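Local structure of Peptide/nickel transport system substrate-binding protein (Listeria monocytogenes serotype 1/2a, 5KZT) at residues P67-S70 with V75-I78; N95-S100 with Y144-T149; L237-Y240 with K244-R247; I275-K280 with N292-I297; A298-K303 with Q391-G396. The protein binds peptides and probably delivers them to an ABC-type importer, as OppA-type substrate-binding proteins do. All blocks are in the same frame, centred on the assembly; numbering follows the deposited sequence.

Contact 1 of 5, residues P67-S70 with V75-I78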
# COMPACT_ATOMS: atom_id res chain seq x y z
N PRO A 67 -12.66 12.21 20.95
CA PRO A 67 -13.38 13.38 20.44
C PRO A 67 -14.82 13.46 20.89
O PRO A 67 -15.42 12.46 21.25
CB PRO A 67 -13.36 13.20 18.92
CG PRO A 67 -12.85 11.84 18.68
CD PRO A 67 -12.11 11.37 19.88
N LYS A 68 -15.36 14.67 20.86
CA LYS A 68 -16.79 14.87 20.96
C LYS A 68 -17.35 14.66 19.55
O LYS A 68 -16.84 15.23 18.58
CB LYS A 68 -17.09 16.29 21.47
CG LYS A 68 -18.54 16.71 21.35
CD LYS A 68 -18.84 17.97 22.14
CE LYS A 68 -18.27 19.23 21.50
NZ LYS A 68 -18.46 20.41 22.40
N ILE A 69 -18.39 13.84 19.43
CA ILE A 69 -18.98 13.53 18.13
C ILE A 69 -20.48 13.87 18.10
O ILE A 69 -21.22 13.51 19.02
CB ILE A 69 -18.77 12.05 17.77
CG1 ILE A 69 -17.28 11.69 17.86
CG2 ILE A 69 -19.36 11.76 16.40
CD1 ILE A 69 -16.95 10.21 17.71
N SER A 70 -20.94 14.54 17.05
CA SER A 70 -22.37 14.89 16.93
C SER A 70 -23.25 13.65 16.85
O SER A 70 -22.79 12.57 16.50
CB SER A 70 -22.62 15.77 15.69
OG SER A 70 -22.16 15.13 14.51
N VAL A 75 -19.81 15.31 12.68
CA VAL A 75 -19.00 16.42 13.14
C VAL A 75 -18.20 15.95 14.35
O VAL A 75 -18.78 15.53 15.37
CB VAL A 75 -19.83 17.68 13.44
CG1 VAL A 75 -18.94 18.81 13.91
CG2 VAL A 75 -20.57 18.13 12.19
N TYR A 76 -16.87 16.03 14.20
CA TYR A 76 -15.92 15.58 15.20
C TYR A 76 -15.16 16.79 15.74
O TYR A 76 -14.48 17.50 14.99
CB TYR A 76 -14.93 14.58 14.56
CG TYR A 76 -15.50 13.19 14.29
CD1 TYR A 76 -16.53 12.99 13.38
CD2 TYR A 76 -14.98 12.06 14.93
CE1 TYR A 76 -17.04 11.72 13.13
CE2 TYR A 76 -15.49 10.79 14.69
CZ TYR A 76 -16.52 10.64 13.78
OH TYR A 76 -17.05 9.40 13.52
N THR A 77 -15.27 17.02 17.04
CA THR A 77 -14.54 18.11 17.73
C THR A 77 -13.39 17.48 18.53
O THR A 77 -13.63 16.72 19.47
CB THR A 77 -15.48 18.92 18.63
OG1 THR A 77 -16.61 19.37 17.86
CG2 THR A 77 -14.76 20.13 19.22
N ILE A 78 -12.16 17.80 18.15
CA ILE A 78 -10.97 17.05 18.57
C ILE A 78 -9.98 17.96 19.26
O ILE A 78 -9.55 18.94 18.67
CB ILE A 78 -10.28 16.39 17.37
CG1 ILE A 78 -11.25 15.44 16.65
CG2 ILE A 78 -9.04 15.62 17.81
CD1 ILE A 78 -10.78 14.96 15.29
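Lys-68 and Thr-77 face each other as an antiparallel hydrogen-bonded pair, and Ile-69 with Tyr-76 forms the non-hydrogen-bonded pair beside it, in two short strands that run 162° apart. Lys-68 N gives to Thr-77 O at 3.0 Å, and Thr-77 N returns a nearly straight bond (174°) to Lys-68 O at 2.8 Å. Ser-70 N extends the ladder to Val-75 O at 2.9 Å. The alpha carbons of the non-hydrogen-bonded pair stand closer, and in both pairs the side chains lie side by side. Ile-69 lays CG1 over one face of the Tyr-76 ring, 4.0 Å from its centroid, in a CH-pi contact, while its CD1 reaches Tyr-76 CE2 at 3.4 Å; a branched aliphatic chain suits a flat ring because it can spread over it. Pro-67 CG meets the same ring near its plane, at the edge, and Pro-67 CB packs on Ile-78 CG1. On the sheet's other face Lys-68 suits its exposed position: its methylenes can lie along Thr-77 while its amine can reach solvent. Ser-70 places OG between its backbone N and carbonyl carbon (chi1 57°), and from there the hydroxyl accepts from Val-75 N at 3.0 Å. The same OG also bonds to Asp-72 in the turn, so a small hydroxyl residue ties the turn to the strand that follows. Tyr-76 and Ile-78 make backbone hydrogen bonds with Val-148 and Leu-146 of strand 145-149. The whole is a beta hairpin at the edge of a four-stranded antiparallel sheet, with 68-69 as an outermost strand.

Contact 2 of 5, residues N95-S100 with Y144-T149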
# COMPACT_ATOMS: atom_id res chain seq x y z
N ASN A 95 -3.36 24.17 13.08
CA ASN A 95 -3.02 24.75 11.77
C ASN A 95 -2.23 23.79 10.89
O ASN A 95 -2.33 23.85 9.67
CB ASN A 95 -2.28 26.06 11.95
CG ASN A 95 -3.10 27.08 12.69
OD1 ASN A 95 -4.28 27.25 12.41
ND2 ASN A 95 -2.51 27.72 13.69
N ASP A 96 -1.45 22.91 11.51
CA ASP A 96 -0.66 21.94 10.77
C ASP A 96 -1.54 20.88 10.11
O ASP A 96 -1.20 20.37 9.04
CB ASP A 96 0.32 21.22 11.69
CG ASP A 96 1.29 22.14 12.38
OD1 ASP A 96 1.56 23.25 11.92
OD2 ASP A 96 1.82 21.71 13.43
N TYR A 97 -2.65 20.54 10.76
CA TYR A 97 -3.60 19.60 10.18
C TYR A 97 -4.41 20.26 9.08
O TYR A 97 -4.62 19.66 8.01
CB TYR A 97 -4.54 19.03 11.22
CG TYR A 97 -3.89 18.13 12.22
CD1 TYR A 97 -3.30 18.65 13.37
CD2 TYR A 97 -3.86 16.76 12.04
CE1 TYR A 97 -2.69 17.82 14.30
CE2 TYR A 97 -3.25 15.92 12.97
CZ TYR A 97 -2.69 16.47 14.10
OH TYR A 97 -2.10 15.69 15.05
N VAL A 98 -4.86 21.48 9.33
CA VAL A 98 -5.60 22.21 8.32
C VAL A 98 -4.74 22.36 7.07
O VAL A 98 -5.18 22.05 5.95
CB VAL A 98 -6.06 23.60 8.82
CG1 VAL A 98 -6.67 24.43 7.70
CG2 VAL A 98 -7.08 23.43 9.93
N TYR A 99 -3.50 22.80 7.26
CA TYR A 99 -2.58 22.94 6.14
C TYR A 99 -2.41 21.63 5.36
O TYR A 99 -2.55 21.63 4.15
CB TYR A 99 -1.22 23.45 6.61
CG TYR A 99 -0.17 23.34 5.54
CD1 TYR A 99 -0.20 24.16 4.40
CD2 TYR A 99 0.82 22.38 5.63
CE1 TYR A 99 0.75 24.04 3.40
CE2 TYR A 99 1.77 22.25 4.64
CZ TYR A 99 1.73 23.07 3.53
OH TYR A 99 2.69 22.90 2.56
N SER A 100 -2.13 20.53 6.05
CA SER A 100 -1.82 19.28 5.33
C SER A 100 -3.03 18.62 4.66
O SER A 100 -2.89 18.04 3.59
CB SER A 100 -1.11 18.27 6.22
OG SER A 100 -1.99 17.74 7.17
N TYR A 144 -5.18 24.43 19.46
CA TYR A 144 -5.19 23.02 19.90
C TYR A 144 -6.56 22.33 19.81
O TYR A 144 -6.79 21.34 20.50
CB TYR A 144 -4.59 22.94 21.31
CG TYR A 144 -3.15 23.42 21.28
CD1 TYR A 144 -2.11 22.55 20.91
CD2 TYR A 144 -2.83 24.77 21.54
CE1 TYR A 144 -0.80 22.99 20.83
CE2 TYR A 144 -1.52 25.22 21.46
CZ TYR A 144 -0.51 24.33 21.10
OH TYR A 144 0.79 24.79 21.03
N THR A 145 -7.44 22.82 18.94
CA THR A 145 -8.76 22.21 18.73
C THR A 145 -9.13 22.21 17.25
O THR A 145 -9.07 23.26 16.59
CB THR A 145 -9.86 22.97 19.51
OG1 THR A 145 -9.49 23.03 20.89
CG2 THR A 145 -11.26 22.28 19.37
N LEU A 146 -9.51 21.03 16.75
CA LEU A 146 -10.05 20.87 15.39
C LEU A 146 -11.53 20.57 15.43
O LEU A 146 -12.03 19.88 16.34
CB LEU A 146 -9.37 19.72 14.66
CG LEU A 146 -7.91 19.87 14.28
CD1 LEU A 146 -7.36 18.52 13.87
CD2 LEU A 146 -7.72 20.90 13.18
N GLU A 147 -12.24 21.09 14.42
CA GLU A 147 -13.55 20.60 14.09
C GLU A 147 -13.47 20.00 12.69
O GLU A 147 -13.19 20.72 11.72
CB GLU A 147 -14.60 21.70 14.11
CG GLU A 147 -16.01 21.14 14.02
CD GLU A 147 -17.05 22.20 13.73
OE1 GLU A 147 -17.12 22.69 12.56
OE2 GLU A 147 -17.81 22.54 14.66
N VAL A 148 -13.70 18.69 12.60
CA VAL A 148 -13.72 17.95 11.32
C VAL A 148 -15.16 17.60 10.99
O VAL A 148 -15.87 17.01 11.81
CB VAL A 148 -12.87 16.67 11.41
CG1 VAL A 148 -13.00 15.81 10.15
CG2 VAL A 148 -11.40 17.02 11.68
N THR A 149 -15.59 17.96 9.78
CA THR A 149 -16.93 17.65 9.32
C THR A 149 -16.80 16.64 8.19
O THR A 149 -16.08 16.87 7.20
CB THR A 149 -17.68 18.94 8.86
OG1 THR A 149 -17.75 19.88 9.94
CG2 THR A 149 -19.12 18.62 8.45
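Tyr-97 and Leu-146 hold the closest backbone approach between the helical segment 95-100 and the strand segment 144-149, with their alpha carbons 8.4 Å apart, a spacing that leaves the meeting to side chains. Both residues send CB toward the opposite segment. Leu-146 carries the strand's part of the contact alone, and its two methyls divide the work. CD1 lies 3.9 Å from Tyr-97 CG and equally near Tyr-97 CB, at the root of the aromatic side chain; it approaches the ring obliquely. CD2 turns to Val-98 and meets its CG2 at 4.2 Å, so the forked end of the leucine spans two successive helical residues. Leucine suits this place because one residue can present a methyl to each neighbour. The Leu-146 and Tyr-97 side chains cross at about a right angle, whereas those of Leu-146 and Val-98 slide past each other in opposite directions. In Val-98, chi1 of 172° sets CG1 anti to the backbone N and leaves CG2 beside that N, where it can reach the leucine. Ile-138 of the adjoining strand touches Tyr-97, Val-98 and Leu-146 alike, and Leu-49 also lies against Tyr-97. Helix 94-105 thereby packs on the antiparallel sheet that contains strands 75-79 and 145-149. No hydrogen bond joins the two segments, and their contact is small, 122 Å² with both sides summed. Its chemistry is therefore that of dispersion and the burial of hydrocarbon: such packing can fix the spacing of helix and sheet, but it lacks the directional grip of a polar link.

Contact 3 of 5, residues L237-Y240 with K244-R247; sequences LNLY and KVDR
The Tyr-240 ring meets the segment 244-247 at its edge: Arg-247 N lies in the ring plane, 4.0 Å from Tyr-240 CD2, and Asp-246 O comes within 3.5 Å of Tyr-240 CE2, also near that plane. Val-245 O approaches obliquely. From outside the two segments, Lys-504 makes a cation-pi contact with the ring, and the phenol oxygen has a weak hydrogen bond to Asp-263. An aromatic residue fits here because its rim carries slightly positive hydrogens toward carbonyl oxygens while its pi cloud can receive a cation. With CG anti to the backbone N (chi1 -177°), the ring extends toward the returning chain. Closer to the backbone, Leu-239 O accepts from Lys-244 N at 2.7 Å, the donor tilted 23° from the carbonyl plane, and has further weak bonds from Val-245 N at 3.3 Å and from Thr-242 OG1. Val-245 CG2 lies against the helix backbone, 3.5 Å from Tyr-240 N and 3.9 Å from Leu-239 CB; a compact branched residue can touch both. Leu-239 CD2 rests on Lys-244 CB at 3.9 Å, the two side chains crossing at about a right angle. Val-245 O is buried without a conventional polar partner, although Tyr-240 CA makes a nearly straight CA-H...O contact to it. The chemistry thus joins a carbonyl shared by two N-H groups and a hydroxyl to hydrocarbon packing, consistent with a defined path for the chain into strand 247-250.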
# COMPACT_ATOMS: atom_id res chain seq x y z
N LEU A 237 20.49 -13.64 4.08
CA LEU A 237 20.76 -14.76 4.97
C LEU A 237 22.19 -14.74 5.54
O LEU A 237 22.40 -14.96 6.73
CB LEU A 237 20.47 -16.09 4.25
CG LEU A 237 20.37 -17.36 5.09
CD1 LEU A 237 19.45 -17.17 6.30
CD2 LEU A 237 19.88 -18.49 4.21
N ASN A 238 23.17 -14.45 4.68
CA ASN A 238 24.55 -14.32 5.13
C ASN A 238 24.70 -13.19 6.18
O ASN A 238 25.45 -13.33 7.14
CB ASN A 238 25.48 -14.08 3.95
CG ASN A 238 26.89 -13.81 4.38
OD1 ASN A 238 27.56 -14.71 4.89
ND2 ASN A 238 27.34 -12.58 4.23
N LEU A 239 24.00 -12.08 5.97
CA LEU A 239 24.05 -10.96 6.91
C LEU A 239 23.41 -11.36 8.25
O LEU A 239 23.94 -11.02 9.32
CB LEU A 239 23.37 -9.74 6.31
CG LEU A 239 24.07 -9.05 5.13
CD1 LEU A 239 23.18 -7.98 4.55
CD2 LEU A 239 25.41 -8.44 5.55
N TYR A 240 22.31 -12.10 8.19
CA TYR A 240 21.64 -12.63 9.37
C TYR A 240 22.55 -13.61 10.15
O TYR A 240 22.63 -13.53 11.37
CB TYR A 240 20.34 -13.31 8.96
CG TYR A 240 19.50 -13.85 10.09
CD1 TYR A 240 19.68 -15.14 10.59
CD2 TYR A 240 18.48 -13.08 10.65
CE1 TYR A 240 18.90 -15.64 11.62
CE2 TYR A 240 17.68 -13.57 11.69
CZ TYR A 240 17.91 -14.84 12.17
OH TYR A 240 17.10 -15.31 13.17
N LYS A 244 24.71 -9.26 11.28
CA LYS A 244 24.67 -7.89 10.74
C LYS A 244 23.25 -7.40 10.54
O LYS A 244 23.02 -6.19 10.43
CB LYS A 244 25.43 -7.81 9.42
CG LYS A 244 26.88 -8.26 9.49
CD LYS A 244 27.73 -7.29 10.26
CE LYS A 244 29.17 -7.75 10.29
NZ LYS A 244 29.95 -6.82 11.16
N VAL A 245 22.30 -8.32 10.42
CA VAL A 245 20.88 -7.97 10.45
C VAL A 245 20.17 -8.91 11.39
O VAL A 245 20.62 -10.02 11.62
CB VAL A 245 20.20 -7.98 9.06
CG1 VAL A 245 20.92 -7.02 8.12
CG2 VAL A 245 20.13 -9.38 8.46
N ASP A 246 19.05 -8.45 11.93
CA ASP A 246 18.28 -9.17 12.94
C ASP A 246 17.02 -9.84 12.40
O ASP A 246 16.37 -10.60 13.12
CB ASP A 246 17.91 -8.22 14.07
CG ASP A 246 19.13 -7.62 14.72
OD1 ASP A 246 20.06 -8.38 15.07
OD2 ASP A 246 19.18 -6.38 14.87
N ARG A 247 16.67 -9.55 11.15
CA ARG A 247 15.48 -10.06 10.51
C ARG A 247 15.73 -10.00 9.00
O ARG A 247 16.23 -8.99 8.50
CB ARG A 247 14.29 -9.20 10.92
CG ARG A 247 12.93 -9.71 10.51
CD ARG A 247 11.87 -8.91 11.23
NE ARG A 247 10.53 -9.48 11.14
CZ ARG A 247 9.56 -9.02 10.36
NH1 ARG A 247 9.76 -8.00 9.52
NH2 ARG A 247 8.37 -9.62 10.41

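Contact 4 of 5, residues I275-K280 with N292-I297; sequences IKFNQK and NIRKAI
Arg-294 starts with CG anti to its carbonyl carbon (chi1 -64°) and bends at chi3, carrying its methylene groups over the Phe-277 ring and its guanidinium on to Gln-279. One face of the Phe-277 ring receives Arg-294 CB in a CH-pi contact, 4.2 Å from the centroid; the opposite face is lined by CG2 of Ile-275 from the same strand. At the ring edge, in plane, Ile-297 CG2 lies 3.7 Å from Phe-277 CE1. The ring's far end, Phe-277 CZ, reaches Arg-294 O at 3.4 Å. Nearer the strand backbone, Arg-294 CD packs on Phe-277 CB at 3.6 Å. A flat aromatic thus fits as a wedge between strand and helix. Beyond it the amide of Gln-279 stacks on the guanidinium, with planes 9° apart and Gln-279 NE2 3.5 Å from Arg-294 NH1. This is a face contact, not a hydrogen bond, for both atoms are donors. Glutamine suits both roles here, its flat amide stacking while Gln-279 OE1 accepts from a water at 2.8 Å. That water accepts from Arg-294 NH1 at 3.2 Å. The guanidinium is further held by main-chain oxygens: NH1 by Phe-288, NH2 by Asp-488 and NE by Val-489. Arginine suits the place because its aliphatic part can cover a ring while its flat end supplies several N-H groups. Spread over three carbonyls and a water, its presumably positive charge would be well solvated although buried. Hydrocarbon packing backed by a polar network thus joins helix 291-299 to the end of strand 264-277; the carbonyls fix the guanidinium's rotation, and the glutamine amide lies over one face, offset toward NH1.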
# COMPACT_ATOMS: atom_id res chain seq x y z
N ILE A 275 -2.30 -8.97 -11.76
CA ILE A 275 -1.87 -8.47 -13.06
C ILE A 275 -2.73 -7.26 -13.42
O ILE A 275 -3.97 -7.36 -13.44
CB ILE A 275 -2.04 -9.53 -14.17
CG1 ILE A 275 -1.36 -10.86 -13.82
CG2 ILE A 275 -1.54 -8.99 -15.51
CD1 ILE A 275 0.14 -10.80 -13.76
N LYS A 276 -2.09 -6.14 -13.74
CA LYS A 276 -2.76 -4.99 -14.35
C LYS A 276 -2.66 -5.01 -15.88
O LYS A 276 -1.58 -5.19 -16.44
CB LYS A 276 -2.17 -3.70 -13.82
CG LYS A 276 -2.47 -3.45 -12.35
CD LYS A 276 -1.97 -2.09 -11.88
CE LYS A 276 -2.86 -0.97 -12.34
NZ LYS A 276 -2.41 0.29 -11.73
N PHE A 277 -3.78 -4.78 -16.55
CA PHE A 277 -3.85 -4.74 -18.01
C PHE A 277 -4.04 -3.30 -18.47
O PHE A 277 -5.16 -2.78 -18.42
CB PHE A 277 -5.05 -5.57 -18.47
CG PHE A 277 -4.93 -7.04 -18.17
CD1 PHE A 277 -3.94 -7.81 -18.77
CD2 PHE A 277 -5.83 -7.67 -17.32
CE1 PHE A 277 -3.83 -9.17 -18.50
CE2 PHE A 277 -5.73 -9.04 -17.05
CZ PHE A 277 -4.73 -9.78 -17.64
N ASN A 278 -2.98 -2.66 -18.93
CA ASN A 278 -3.09 -1.29 -19.43
C ASN A 278 -3.73 -1.30 -20.80
O ASN A 278 -3.19 -1.88 -21.75
CB ASN A 278 -1.75 -0.56 -19.51
CG ASN A 278 -1.90 0.90 -19.86
OD1 ASN A 278 -2.98 1.49 -19.73
ND2 ASN A 278 -0.81 1.50 -20.34
N GLN A 279 -4.87 -0.63 -20.91
CA GLN A 279 -5.62 -0.58 -22.15
C GLN A 279 -5.23 0.54 -23.10
O GLN A 279 -5.66 0.54 -24.27
CB GLN A 279 -7.11 -0.49 -21.85
CG GLN A 279 -7.58 -1.59 -20.92
CD GLN A 279 -9.08 -1.72 -20.85
OE1 GLN A 279 -9.80 -1.33 -21.77
NE2 GLN A 279 -9.57 -2.33 -19.77
N LYS A 280 -4.43 1.49 -22.63
CA LYS A 280 -4.03 2.64 -23.46
C LYS A 280 -2.67 3.16 -23.04
O LYS A 280 -2.46 3.47 -21.87
CB LYS A 280 -5.05 3.77 -23.33
CG LYS A 280 -4.73 4.98 -24.19
CD LYS A 280 -5.92 5.92 -24.29
CE LYS A 280 -6.99 5.40 -25.23
NZ LYS A 280 -7.87 6.52 -25.67
N ASN A 292 -11.04 -10.19 -24.81
CA ASN A 292 -10.64 -11.57 -25.03
C ASN A 292 -9.14 -11.76 -24.79
O ASN A 292 -8.75 -12.80 -24.25
CB ASN A 292 -11.01 -12.05 -26.42
CG ASN A 292 -12.40 -12.63 -26.47
OD1 ASN A 292 -12.81 -13.37 -25.58
ND2 ASN A 292 -13.12 -12.32 -27.52
N ILE A 293 -8.33 -10.78 -25.17
CA ILE A 293 -6.89 -10.83 -24.95
C ILE A 293 -6.55 -10.76 -23.45
O ILE A 293 -5.68 -11.52 -22.99
CB ILE A 293 -6.15 -9.75 -25.77
CG1 ILE A 293 -6.40 -9.94 -27.28
CG2 ILE A 293 -4.66 -9.70 -25.45
CD1 ILE A 293 -5.95 -11.27 -27.85
N ARG A 294 -7.23 -9.88 -22.71
CA ARG A 294 -7.08 -9.83 -21.24
C ARG A 294 -7.40 -11.19 -20.60
O ARG A 294 -6.65 -11.68 -19.74
CB ARG A 294 -7.99 -8.74 -20.61
CG ARG A 294 -7.63 -7.32 -21.04
CD ARG A 294 -8.22 -6.30 -20.11
NE ARG A 294 -9.69 -6.28 -20.08
CZ ARG A 294 -10.49 -5.66 -20.95
NH1 ARG A 294 -10.01 -5.02 -22.02
NH2 ARG A 294 -11.81 -5.70 -20.76
N LYS A 295 -8.52 -11.77 -21.04
CA LYS A 295 -9.01 -13.07 -20.54
C LYS A 295 -8.01 -14.19 -20.84
O LYS A 295 -7.81 -15.06 -20.01
CB LYS A 295 -10.38 -13.40 -21.15
CG LYS A 295 -11.01 -14.68 -20.61
CD LYS A 295 -12.38 -14.98 -21.22
CE LYS A 295 -13.48 -14.10 -20.64
NZ LYS A 295 -13.72 -14.41 -19.20
N ALA A 296 -7.40 -14.14 -22.02
CA ALA A 296 -6.43 -15.16 -22.44
C ALA A 296 -5.22 -15.18 -21.50
O ALA A 296 -4.86 -16.24 -20.98
CB ALA A 296 -5.97 -14.91 -23.86
N ILE A 297 -4.63 -14.00 -21.28
CA ILE A 297 -3.49 -13.87 -20.36
C ILE A 297 -3.92 -14.29 -18.94
O ILE A 297 -3.22 -15.05 -18.27
CB ILE A 297 -2.95 -12.41 -20.34
CG1 ILE A 297 -2.41 -11.98 -21.72
CG2 ILE A 297 -1.90 -12.20 -19.25
CD1 ILE A 297 -1.27 -12.76 -22.27
O HOH W 1 -12.05 -2.64 -22.87

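Contact 5 of 5, residues A298-K303 with Q391-G396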
# COMPACT_ATOMS: atom_id res chain seq x y z
N ALA A 298 -5.10 -13.81 -18.51
CA ALA A 298 -5.56 -14.02 -17.15
C ALA A 298 -5.69 -15.49 -16.79
O ALA A 298 -5.24 -15.91 -15.72
CB ALA A 298 -6.90 -13.34 -16.91
N LEU A 299 -6.32 -16.25 -17.68
CA LEU A 299 -6.66 -17.63 -17.42
C LEU A 299 -5.54 -18.61 -17.75
O LEU A 299 -5.68 -19.80 -17.47
CB LEU A 299 -7.93 -18.01 -18.18
CG LEU A 299 -9.19 -17.21 -17.88
CD1 LEU A 299 -10.33 -17.79 -18.71
CD2 LEU A 299 -9.56 -17.22 -16.41
N ALA A 300 -4.42 -18.12 -18.28
CA ALA A 300 -3.34 -18.99 -18.74
C ALA A 300 -2.21 -19.13 -17.71
O ALA A 300 -1.18 -19.72 -18.04
CB ALA A 300 -2.78 -18.48 -20.06
N ILE A 301 -2.40 -18.63 -16.49
CA ILE A 301 -1.35 -18.68 -15.46
C ILE A 301 -1.74 -19.66 -14.35
O ILE A 301 -2.71 -19.45 -13.61
CB ILE A 301 -1.02 -17.29 -14.90
CG1 ILE A 301 -0.53 -16.38 -16.03
CG2 ILE A 301 0.05 -17.37 -13.81
CD1 ILE A 301 -0.47 -14.90 -15.70
N ASP A 302 -0.97 -20.73 -14.22
CA ASP A 302 -1.17 -21.71 -13.16
C ASP A 302 -0.82 -21.06 -11.82
O ASP A 302 0.34 -21.08 -11.39
CB ASP A 302 -0.32 -22.97 -13.41
CG ASP A 302 -0.66 -24.11 -12.46
OD1 ASP A 302 -1.32 -23.87 -11.42
OD2 ASP A 302 -0.28 -25.25 -12.76
N LYS A 303 -1.84 -20.52 -11.16
CA LYS A 303 -1.62 -19.74 -9.91
C LYS A 303 -1.08 -20.63 -8.79
O LYS A 303 -0.24 -20.20 -7.99
CB LYS A 303 -2.90 -19.07 -9.42
CG LYS A 303 -3.68 -18.30 -10.46
CD LYS A 303 -4.80 -17.50 -9.85
CE LYS A 303 -5.74 -16.97 -10.92
NZ LYS A 303 -6.76 -16.05 -10.37
N GLN A 391 3.75 -17.92 -22.72
CA GLN A 391 4.32 -18.31 -24.02
C GLN A 391 3.99 -19.75 -24.40
O GLN A 391 3.59 -20.02 -25.55
CB GLN A 391 5.81 -18.01 -24.10
CG GLN A 391 6.10 -16.51 -24.14
CD GLN A 391 7.56 -16.12 -24.26
OE1 GLN A 391 7.87 -14.96 -24.51
NE2 GLN A 391 8.47 -17.08 -24.07
N LYS A 392 4.12 -20.68 -23.46
CA LYS A 392 3.82 -22.08 -23.76
C LYS A 392 2.33 -22.31 -24.05
O LYS A 392 1.99 -23.15 -24.87
CB LYS A 392 4.31 -23.03 -22.66
CG LYS A 392 3.38 -23.18 -21.47
CD LYS A 392 3.89 -24.20 -20.47
CE LYS A 392 2.96 -24.29 -19.28
NZ LYS A 392 3.66 -24.93 -18.14
N ASN A 393 1.45 -21.57 -23.37
CA ASN A 393 -0.00 -21.79 -23.45
C ASN A 393 -0.70 -21.03 -24.60
O ASN A 393 -1.72 -21.49 -25.09
CB ASN A 393 -0.69 -21.44 -22.12
CG ASN A 393 -0.42 -22.46 -21.01
OD1 ASN A 393 -0.24 -23.64 -21.27
ND2 ASN A 393 -0.42 -22.01 -19.75
N LEU A 394 -0.14 -19.89 -25.02
CA LEU A 394 -0.77 -19.02 -25.99
C LEU A 394 0.12 -18.82 -27.24
O LEU A 394 0.97 -17.93 -27.28
CB LEU A 394 -1.08 -17.67 -25.34
CG LEU A 394 -1.98 -17.69 -24.11
CD1 LEU A 394 -2.22 -16.26 -23.68
CD2 LEU A 394 -3.31 -18.38 -24.37
N ASP A 395 -0.13 -19.64 -28.26
CA ASP A 395 0.70 -19.69 -29.48
C ASP A 395 0.70 -18.35 -30.20
O ASP A 395 -0.36 -17.81 -30.49
CB ASP A 395 0.18 -20.76 -30.46
CG ASP A 395 0.28 -22.19 -29.91
OD1 ASP A 395 1.05 -22.45 -28.97
OD2 ASP A 395 -0.43 -23.07 -30.44
N GLY A 396 1.90 -17.85 -30.50
CA GLY A 396 2.08 -16.54 -31.13
C GLY A 396 2.26 -15.38 -30.16
O GLY A 396 2.32 -14.23 -30.58
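Ala-300 and Asn-393 make the close part of this contact, their alpha carbons 6.4 Å apart just after helix 291-299 and where helix 377-393 finishes. Asn-393 ND2 donates to Ala-300 O at 3.0 Å. The oxygen lies almost in the plane of the asparagine amide, while the N-H...O angle is a bent 141°. Setting CG anti to the carbonyl carbon (chi1 -72°), the asparagine sends its amide across to the neighbouring chain segment; its short side chain can provide an N-H for a backbone carbonyl at this distance. Beside the bond, Ala-300 CB touches Asn-393 CB and Leu-394 CG, each at 4.2 Å. Alanine suits a site where the backbones come near, since its single methyl leaves room for both partners. The Asp-302/Lys-392 side is looser. Lys-392 is exposed, and its NZ stays 6.7 Å from Asp-302 OD2, too far for a salt bridge, though the opposite charges may attract weakly. Asp-302 instead acts as N-cap of helix 303-311 through its OD1 and Ser-305 N, while its own N bonds to Gln-389. The chain just past one helix thus meets the end of another through a side-chain-to-backbone hydrogen bond and a small apolar patch, a plain packing of helix-end regions in the alpha/beta part of this solute-binding protein.

Overall arrangement
Contacts 1 to 5 follow one another in series along the chain, all within the range of the solute-binding protein family 5, and form two close pairs with one separate member. Contacts 1 and 2 lie 12 Å apart between centres and share a four-stranded antiparallel sheet, where strands 75-79 and 145-149 are neighbours. Contacts 4 and 5, also 12 Å apart, both use helix 291-299 and touch through Ile-297 and Leu-394. These pairs stand on opposite sides of the chain's centre, with 43 to 54 Å between centres. Contact 3 lies about 38 to 47 Å from the others. The five contacts thus belong to separate parts of a large peptide-binding protein.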